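Local coordinates for protein leucine aminopeptidase 2, chloroplastic (Streptomyces sp. BC16019, PDB 5LHJ) that takes part in bottromycin maturation as a metalloaminopeptidase of the M17 family, probably by cleaving single residues from the N-termini of peptides, at residues V256-K261 and E491-L496; A289-A294 and V369-L374; G326-V329 and T335-E338. All blocks are in the same frame, centred on the assembly; numbering follows the deposited sequence.

Contact 1 of 3, residues V256-K261 and E491-L496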
loop_
_atom_site.group_PDB
_atom_site.type_symbol
_atom_site.label_atom_id
_atom_site.label_comp_id
_atom_site.label_asym_id
_atom_site.label_seq_id
_atom_site.Cartn_x
_atom_site.Cartn_y
_atom_site.Cartn_z
ATOM N N VAL A 256 41.448 -23.280 1.018
ATOM C CA VAL A 256 40.387 -22.269 1.054
ATOM C C VAL A 256 39.028 -22.946 0.856
ATOM O O VAL A 256 38.856 -23.760 -0.059
ATOM C CB VAL A 256 40.616 -21.191 -0.039
ATOM C CG1 VAL A 256 39.477 -20.162 -0.067
ATOM C CG2 VAL A 256 41.951 -20.490 0.178
ATOM N N GLY A 257 38.070 -22.608 1.724
ATOM C CA GLY A 257 36.683 -23.046 1.600
ATOM C C GLY A 257 35.834 -21.937 1.005
ATOM O O GLY A 257 35.908 -20.810 1.476
ATOM N N LEU A 258 35.059 -22.252 -0.035
ATOM C CA LEU A 258 34.103 -21.320 -0.637
ATOM C C LEU A 258 32.698 -21.866 -0.407
ATOM O O LEU A 258 32.433 -23.038 -0.689
ATOM C CB LEU A 258 34.322 -21.173 -2.152
ATOM C CG LEU A 258 35.707 -20.717 -2.626
ATOM C CD1 LEU A 258 35.761 -20.650 -4.143
ATOM C CD2 LEU A 258 36.074 -19.373 -2.004
ATOM N N VAL A 259 31.808 -21.023 0.103
ATOM C CA VAL A 259 30.435 -21.411 0.384
ATOM C C VAL A 259 29.532 -20.568 -0.508
ATOM O O VAL A 259 29.595 -19.344 -0.439
ATOM C CB VAL A 259 30.069 -21.176 1.867
ATOM C CG1 VAL A 259 28.605 -21.515 2.123
ATOM C CG2 VAL A 259 30.979 -21.997 2.769
ATOM N N GLY A 260 28.692 -21.210 -1.324
ATOM C CA GLY A 260 27.818 -20.488 -2.258
ATOM C C GLY A 260 26.346 -20.801 -2.076
ATOM O O GLY A 260 25.959 -21.969 -2.142
ATOM N N LYS A 261 25.526 -19.769 -1.866
ATOM C CA LYS A 261 24.075 -19.935 -1.691
ATOM C C LYS A 261 23.394 -20.353 -2.995
ATOM O O LYS A 261 23.437 -19.614 -3.973
ATOM C CB LYS A 261 23.433 -18.637 -1.169
ATOM C CG LYS A 261 21.903 -18.647 -1.047
ATOM C CD LYS A 261 21.342 -17.232 -0.858
ATOM C CE LYS A 261 19.858 -17.204 -1.165
ATOM N NZ LYS A 261 19.260 -15.879 -0.940
ATOM N N GLU A 491 40.614 -13.863 -9.017
ATOM C CA GLU A 491 41.735 -12.990 -8.648
ATOM C C GLU A 491 42.127 -13.088 -7.159
ATOM O O GLU A 491 43.318 -13.018 -6.818
ATOM C CB GLU A 491 41.455 -11.546 -9.058
ATOM C CG GLU A 491 41.593 -11.315 -10.549
ATOM C CD GLU A 491 43.038 -11.378 -11.061
ATOM O OE1 GLU A 491 43.994 -11.269 -10.267
ATOM O OE2 GLU A 491 43.219 -11.536 -12.287
ATOM N N THR A 492 41.139 -13.280 -6.285
ATOM C CA THR A 492 41.402 -13.507 -4.861
ATOM C C THR A 492 42.199 -14.793 -4.644
ATOM O O THR A 492 43.210 -14.801 -3.931
ATOM C CB THR A 492 40.096 -13.546 -4.058
ATOM O OG1 THR A 492 39.423 -12.292 -4.216
ATOM C CG2 THR A 492 40.353 -13.792 -2.592
ATOM N N LEU A 493 41.762 -15.865 -5.287
ATOM C CA LEU A 493 42.447 -17.150 -5.154
ATOM C C LEU A 493 43.877 -17.077 -5.715
ATOM O O LEU A 493 44.793 -17.681 -5.132
ATOM C CB LEU A 493 41.642 -18.253 -5.830
ATOM C CG LEU A 493 40.282 -18.537 -5.175
ATOM C CD1 LEU A 493 39.409 -19.369 -6.093
ATOM C CD2 LEU A 493 40.424 -19.213 -3.821
ATOM N N ARG A 494 44.067 -16.344 -6.823
ATOM C CA ARG A 494 45.415 -16.131 -7.403
ATOM C C ARG A 494 46.336 -15.440 -6.394
ATOM O O ARG A 494 47.459 -15.903 -6.143
ATOM C CB ARG A 494 45.357 -15.312 -8.702
ATOM C CG ARG A 494 44.797 -16.074 -9.905
ATOM C CD ARG A 494 44.518 -15.176 -11.108
ATOM N NE ARG A 494 45.758 -14.723 -11.742
ATOM C CZ ARG A 494 46.453 -15.386 -12.669
ATOM N NH1 ARG A 494 46.058 -16.572 -13.142
ATOM N NH2 ARG A 494 47.577 -14.844 -13.149
ATOM N N ALA A 495 45.851 -14.354 -5.799
ATOM C CA ALA A 495 46.624 -13.616 -4.790
ATOM C C ALA A 495 46.944 -14.464 -3.558
ATOM O O ALA A 495 48.080 -14.442 -3.082
ATOM C CB ALA A 495 45.913 -12.337 -4.387
ATOM N N LEU A 496 45.967 -15.220 -3.061
ATOM C CA LEU A 496 46.184 -16.097 -1.904
ATOM C C LEU A 496 47.206 -17.198 -2.201
ATOM O O LEU A 496 47.999 -17.553 -1.327
ATOM C CB LEU A 496 44.874 -16.727 -1.427
ATOM C CG LEU A 496 43.860 -15.765 -0.790
ATOM C CD1 LEU A 496 42.518 -16.452 -0.634
ATOM C CD2 LEU A 496 44.351 -15.249 0.555
#

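Contact 2 of 3, residues A289-A294 and V369-L374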
loop_
_atom_site.group_PDB
_atom_site.type_symbol
_atom_site.label_atom_id
_atom_site.label_comp_id
_atom_site.label_asym_id
_atom_site.label_seq_id
_atom_site.Cartn_x
_atom_site.Cartn_y
_atom_site.Cartn_z
ATOM N N ALA A 289 26.383 -20.231 -8.238
ATOM C CA ALA A 289 26.872 -20.138 -9.613
ATOM C C ALA A 289 28.296 -19.580 -9.673
ATOM O O ALA A 289 29.134 -20.090 -10.429
ATOM C CB ALA A 289 25.951 -19.282 -10.477
ATOM N N ALA A 290 28.562 -18.536 -8.901
ATOM C CA ALA A 290 29.880 -17.905 -8.887
ATOM C C ALA A 290 30.952 -18.850 -8.337
ATOM O O ALA A 290 32.059 -18.948 -8.897
ATOM C CB ALA A 290 29.862 -16.611 -8.087
ATOM N N VAL A 291 30.607 -19.567 -7.277
ATOM C CA VAL A 291 31.524 -20.515 -6.645
ATOM C C VAL A 291 31.830 -21.688 -7.574
ATOM O O VAL A 291 33.008 -22.052 -7.754
ATOM C CB VAL A 291 30.997 -20.996 -5.272
ATOM C CG1 VAL A 291 31.821 -22.163 -4.710
ATOM C CG2 VAL A 291 31.001 -19.843 -4.271
ATOM N N VAL A 292 30.791 -22.265 -8.174
ATOM C CA VAL A 292 30.980 -23.382 -9.109
ATOM C C VAL A 292 31.876 -22.954 -10.280
ATOM O O VAL A 292 32.821 -23.666 -10.652
ATOM C CB VAL A 292 29.628 -23.917 -9.626
ATOM C CG1 VAL A 292 29.804 -24.879 -10.795
ATOM C CG2 VAL A 292 28.851 -24.584 -8.488
ATOM N N ALA A 293 31.571 -21.798 -10.856
ATOM C CA ALA A 293 32.304 -21.310 -12.009
ATOM C C ALA A 293 33.776 -21.037 -11.671
ATOM O O ALA A 293 34.666 -21.439 -12.440
ATOM C CB ALA A 293 31.638 -20.067 -12.596
ATOM N N ALA A 294 34.031 -20.395 -10.534
ATOM C CA ALA A 294 35.410 -20.153 -10.086
ATOM C C ALA A 294 36.168 -21.478 -9.937
ATOM O O ALA A 294 37.304 -21.598 -10.427
ATOM C CB ALA A 294 35.448 -19.375 -8.786
ATOM N N VAL A 369 35.310 -18.275 2.582
ATOM C CA VAL A 369 34.657 -17.136 1.927
ATOM C C VAL A 369 33.270 -17.587 1.485
ATOM O O VAL A 369 33.154 -18.577 0.782
ATOM C CB VAL A 369 35.451 -16.628 0.709
ATOM C CG1 VAL A 369 34.692 -15.505 -0.022
ATOM C CG2 VAL A 369 36.833 -16.149 1.134
ATOM N N ASP A 370 32.222 -16.879 1.912
ATOM C CA ASP A 370 30.879 -17.169 1.409
ATOM C C ASP A 370 30.441 -16.106 0.413
ATOM O O ASP A 370 30.841 -14.942 0.515
ATOM C CB ASP A 370 29.864 -17.382 2.530
ATOM C CG ASP A 370 29.358 -16.107 3.121
ATOM O OD1 ASP A 370 28.508 -15.424 2.475
ATOM O OD2 ASP A 370 29.768 -15.799 4.253
ATOM N N VAL A 371 29.647 -16.545 -0.564
ATOM C CA VAL A 371 29.115 -15.690 -1.616
ATOM C C VAL A 371 27.628 -15.973 -1.714
ATOM O O VAL A 371 27.219 -17.135 -1.859
ATOM C CB VAL A 371 29.775 -15.983 -2.990
ATOM C CG1 VAL A 371 29.341 -14.955 -4.024
ATOM C CG2 VAL A 371 31.292 -16.001 -2.878
ATOM N N ALA A 372 26.815 -14.927 -1.613
ATOM C CA ALA A 372 25.374 -15.103 -1.541
ATOM C C ALA A 372 24.622 -13.879 -2.009
ATOM O O ALA A 372 25.026 -12.751 -1.737
ATOM C CB ALA A 372 24.973 -15.462 -0.113
ATOM N N THR A 373 23.534 -14.105 -2.742
ATOM C CA THR A 373 22.551 -13.055 -3.043
ATOM C C THR A 373 21.631 -12.963 -1.824
ATOM O O THR A 373 20.540 -13.552 -1.790
ATOM C CB THR A 373 21.772 -13.387 -4.320
ATOM O OG1 THR A 373 21.245 -14.719 -4.227
ATOM C CG2 THR A 373 22.699 -13.305 -5.535
ATOM N N LEU A 374 22.081 -12.247 -0.801
ATOM C CA LEU A 374 21.509 -12.428 0.527
ATOM C C LEU A 374 20.429 -11.424 0.891
ATOM O O LEU A 374 19.358 -11.841 1.312
ATOM C CB LEU A 374 22.608 -12.478 1.600
ATOM C CG LEU A 374 22.260 -13.253 2.875
ATOM C CD1 LEU A 374 21.968 -14.721 2.575
ATOM C CD2 LEU A 374 23.375 -13.127 3.888
#

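Contact 3 of 3, residues G326-V329 and T335-E338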
loop_
_atom_site.group_PDB
_atom_site.type_symbol
_atom_site.label_atom_id
_atom_site.label_comp_id
_atom_site.label_asym_id
_atom_site.label_seq_id
_atom_site.Cartn_x
_atom_site.Cartn_y
_atom_site.Cartn_z
ATOM N N GLY A 326 7.740 -18.540 13.270
ATOM C CA GLY A 326 7.719 -19.016 14.662
ATOM C C GLY A 326 8.441 -20.334 14.880
ATOM O O GLY A 326 8.751 -20.681 16.032
ATOM N N ASP A 327 8.719 -21.071 13.804
ATOM C CA ASP A 327 9.505 -22.302 13.917
ATOM C C ASP A 327 10.909 -22.003 14.405
ATOM O O ASP A 327 11.416 -20.893 14.228
ATOM C CB ASP A 327 9.570 -23.057 12.594
ATOM C CG ASP A 327 8.277 -23.800 12.275
ATOM O OD1 ASP A 327 7.347 -23.812 13.124
ATOM O OD2 ASP A 327 8.206 -24.376 11.168
ATOM N N VAL A 328 11.508 -22.998 15.043
ATOM C CA VAL A 328 12.865 -22.880 15.537
ATOM C C VAL A 328 13.699 -23.965 14.879
ATOM O O VAL A 328 13.316 -25.151 14.881
ATOM C CB VAL A 328 12.916 -22.932 17.086
ATOM C CG1 VAL A 328 14.350 -23.049 17.588
ATOM C CG2 VAL A 328 12.252 -21.698 17.671
ATOM N N VAL A 329 14.835 -23.551 14.320
ATOM C CA VAL A 329 15.814 -24.451 13.727
ATOM C C VAL A 329 16.950 -24.671 14.729
ATOM O O VAL A 329 17.542 -23.706 15.221
ATOM C CB VAL A 329 16.373 -23.879 12.404
ATOM C CG1 VAL A 329 17.522 -24.736 11.883
ATOM C CG2 VAL A 329 15.255 -23.764 11.375
ATOM N N THR A 335 23.186 -24.473 18.314
ATOM C CA THR A 335 22.498 -23.202 18.560
ATOM C C THR A 335 21.193 -23.150 17.778
ATOM O O THR A 335 20.980 -23.928 16.852
ATOM C CB THR A 335 23.362 -21.967 18.217
ATOM O OG1 THR A 335 23.592 -21.873 16.799
ATOM C CG2 THR A 335 24.676 -22.018 18.937
ATOM N N THR A 336 20.325 -22.219 18.159
ATOM C CA THR A 336 18.965 -22.178 17.641
ATOM C C THR A 336 18.637 -20.851 16.969
ATOM O O THR A 336 19.077 -19.786 17.406
ATOM C CB THR A 336 17.924 -22.462 18.733
ATOM O OG1 THR A 336 18.064 -21.505 19.792
ATOM C CG2 THR A 336 18.096 -23.862 19.273
ATOM N N THR A 337 17.830 -20.933 15.917
ATOM C CA THR A 337 17.327 -19.755 15.216
ATOM C C THR A 337 15.819 -19.800 15.127
ATOM O O THR A 337 15.247 -20.812 14.719
ATOM C CB THR A 337 17.893 -19.677 13.789
ATOM O OG1 THR A 337 19.321 -19.575 13.842
ATOM C CG2 THR A 337 17.332 -18.500 13.008
ATOM N N GLU A 338 15.194 -18.681 15.480
ATOM C CA GLU A 338 13.766 -18.475 15.330
ATOM C C GLU A 338 13.476 -17.861 13.965
ATOM O O GLU A 338 14.070 -16.838 13.609
ATOM C CB GLU A 338 13.246 -17.540 16.414
ATOM C CG GLU A 338 11.740 -17.348 16.372
ATOM C CD GLU A 338 11.220 -16.295 17.340
ATOM O OE1 GLU A 338 12.000 -15.456 17.855
ATOM O OE2 GLU A 338 9.993 -16.294 17.559
HETATM O O HOH W 1 8.699 -18.849 18.128
#

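Contact 1 of 3, residues V256-K261 and E491-L496
Val256 meets the helix with both of its methyl groups, one for each of two leucines. CG1 stands anti to its own backbone N (chi1 177°) and reaches Leu493 CD2 at 4.0 Å, while CG2, beside that N, lies 4.2 Å from Leu496 CD1. The two leucines are three residues apart on the helix, about one turn, so their ends can lie against one branched side chain; Val256 runs obliquely to Leu493 and at about a right angle to Leu496. A valine suits this place because it favours a strand backbone and is forked at CB, offering two apolar contact points close to the main chain. Gly257, which takes no part in the helix contact, pairs through its backbone with strand 367-372.

Two residues on from Val256, Leu258 points to the same side of the sheet. Its longer side chain brings CD1 to 4.3 Å from Leu493 CD1, and so Leu493 uses one methyl for each strand residue. The CA-CB bond of Leu493 does not itself aim at the strand; its CG lies anti to the carbonyl carbon (chi1 -65°), and the branched end swings in. Leu303 and Leu305 also touch this leucine, and Leu496 rests on Leu254 and Leu367. Val259 faces the other side and packs against helix 345-358. At the end of the segment Lys261, a manganese-binding residue, forms a salt bridge with Asp284, far from the leucines.

The axis of residues 491-496 comes within 11.5 Å of that of residues 256-260 and runs almost antiparallel to it (168°). A central strand clothed by helices on both faces through alternating aliphatic side chains is characteristic of an alpha/beta/alpha sandwich, here the catalytic domain of an M17 aminopeptidase, with helix 486-498 forming part of one helical layer.

Contact 2 of 3, residues A289-A294 and V369-L374
Val291 of the helix and Val371 of the strand point toward one another, yet their side chains do not meet head on: they slip past each other in opposite directions. The touching branches are the two CG2 methyls, 4.1 Å apart. In each valine CG2 is the branch beside the backbone N, and CG1 stands anti to that N (chi1 170° in Val291, -172° in Val371). The CG1 methyl of Val371 turns to the preceding helix residue, where Ala290 CB lies 4.4 Å away. The small size of alanine fits the spacing here: a lone methyl presents an apolar surface without holding the helix off the strand, and the CA atoms of Val291 and Val371 are 7.4 Å apart.

This is helix-on-sheet packing in the alpha/beta catalytic domain, with helix 286-301 lying over strand 367-372 and its parallel neighbour 255-263. Val291 reaches Leu258 of that neighbour as well, and Val371 also touches Leu489 of helix 486-498, so two helices share the same apolar side of the sheet. Asp370 turns away from helix 286-301, and its carboxylate is held by His460 ND1 and Trp458 NE1. Beyond the strand end, Thr373 centres an inverse gamma turn; its carbonyl O accepts a hydrogen bond from Lys261 NZ, and its OG1 bonds to Asp284, both manganese-binding residues.

Contact 3 of 3, residues G326-V329 and T335-E338
With CG1 anti to its backbone N (chi1 170°), Val328 lays that methyl 3.8 Å from CB of Thr336, its side chain set at a slant to the threonine. Thr336 holds OG1 between its backbone N and carbonyl carbon (chi1 58°), and this hydroxyl bonds to Tyr145 O of the second subunit and to Asp430 N. Val328, too, packs on Pro187 of the second subunit. Beta-branched residues of this kind favour the extended backbone.

Val329 and Thr337 form a hydrogen-bonded antiparallel pair: Val329 N donates to Thr337 O at 2.8 Å (165° at the hydrogen) and Thr337 N returns a bond to Val329 O at 2.9 Å, each donor in the carbonyl plane. Val328 and Glu338 are the adjoining non-hydrogen-bonded pair. Glu338 extends its chain so that OE1 meets Ser426 OG, while a water bridges Glu338 and the loop leading into the first strand, donating to Glu338 OE2 (2.9 Å) and Gly326 O (2.8 Å). Gly326 has a positive phi that would press a side chain against the preceding carbonyl.

Two short antiparallel strands joined by a five-residue loop make a beta hairpin, here extended by strand 431-432, parallel to 336-338, and set against a neighbouring subunit.

How the contacts relate
Contacts 1 and 2 belong to the core and share one sheet: 255-263 and 367-372 are adjacent parallel strands, joined by backbone bonds, probably including Val371 N to Val259 O, and each is covered by a helix on the same side. Their centres lie 9 Å apart, and their chemistry is purely aliphatic, with manganese-binding Lys261 and its partner Thr373 lying farther along, beyond the apolar contacts. Contact 3, about 25 Å between centres from contact 2 and 30 Å from contact 1, lies toward the periphery of its own chain and is covered by the second subunit. There the grip is mainly backbone hydrogen bonding, aided by a water, and its threonines and acids find polar partners, some across the subunit boundary.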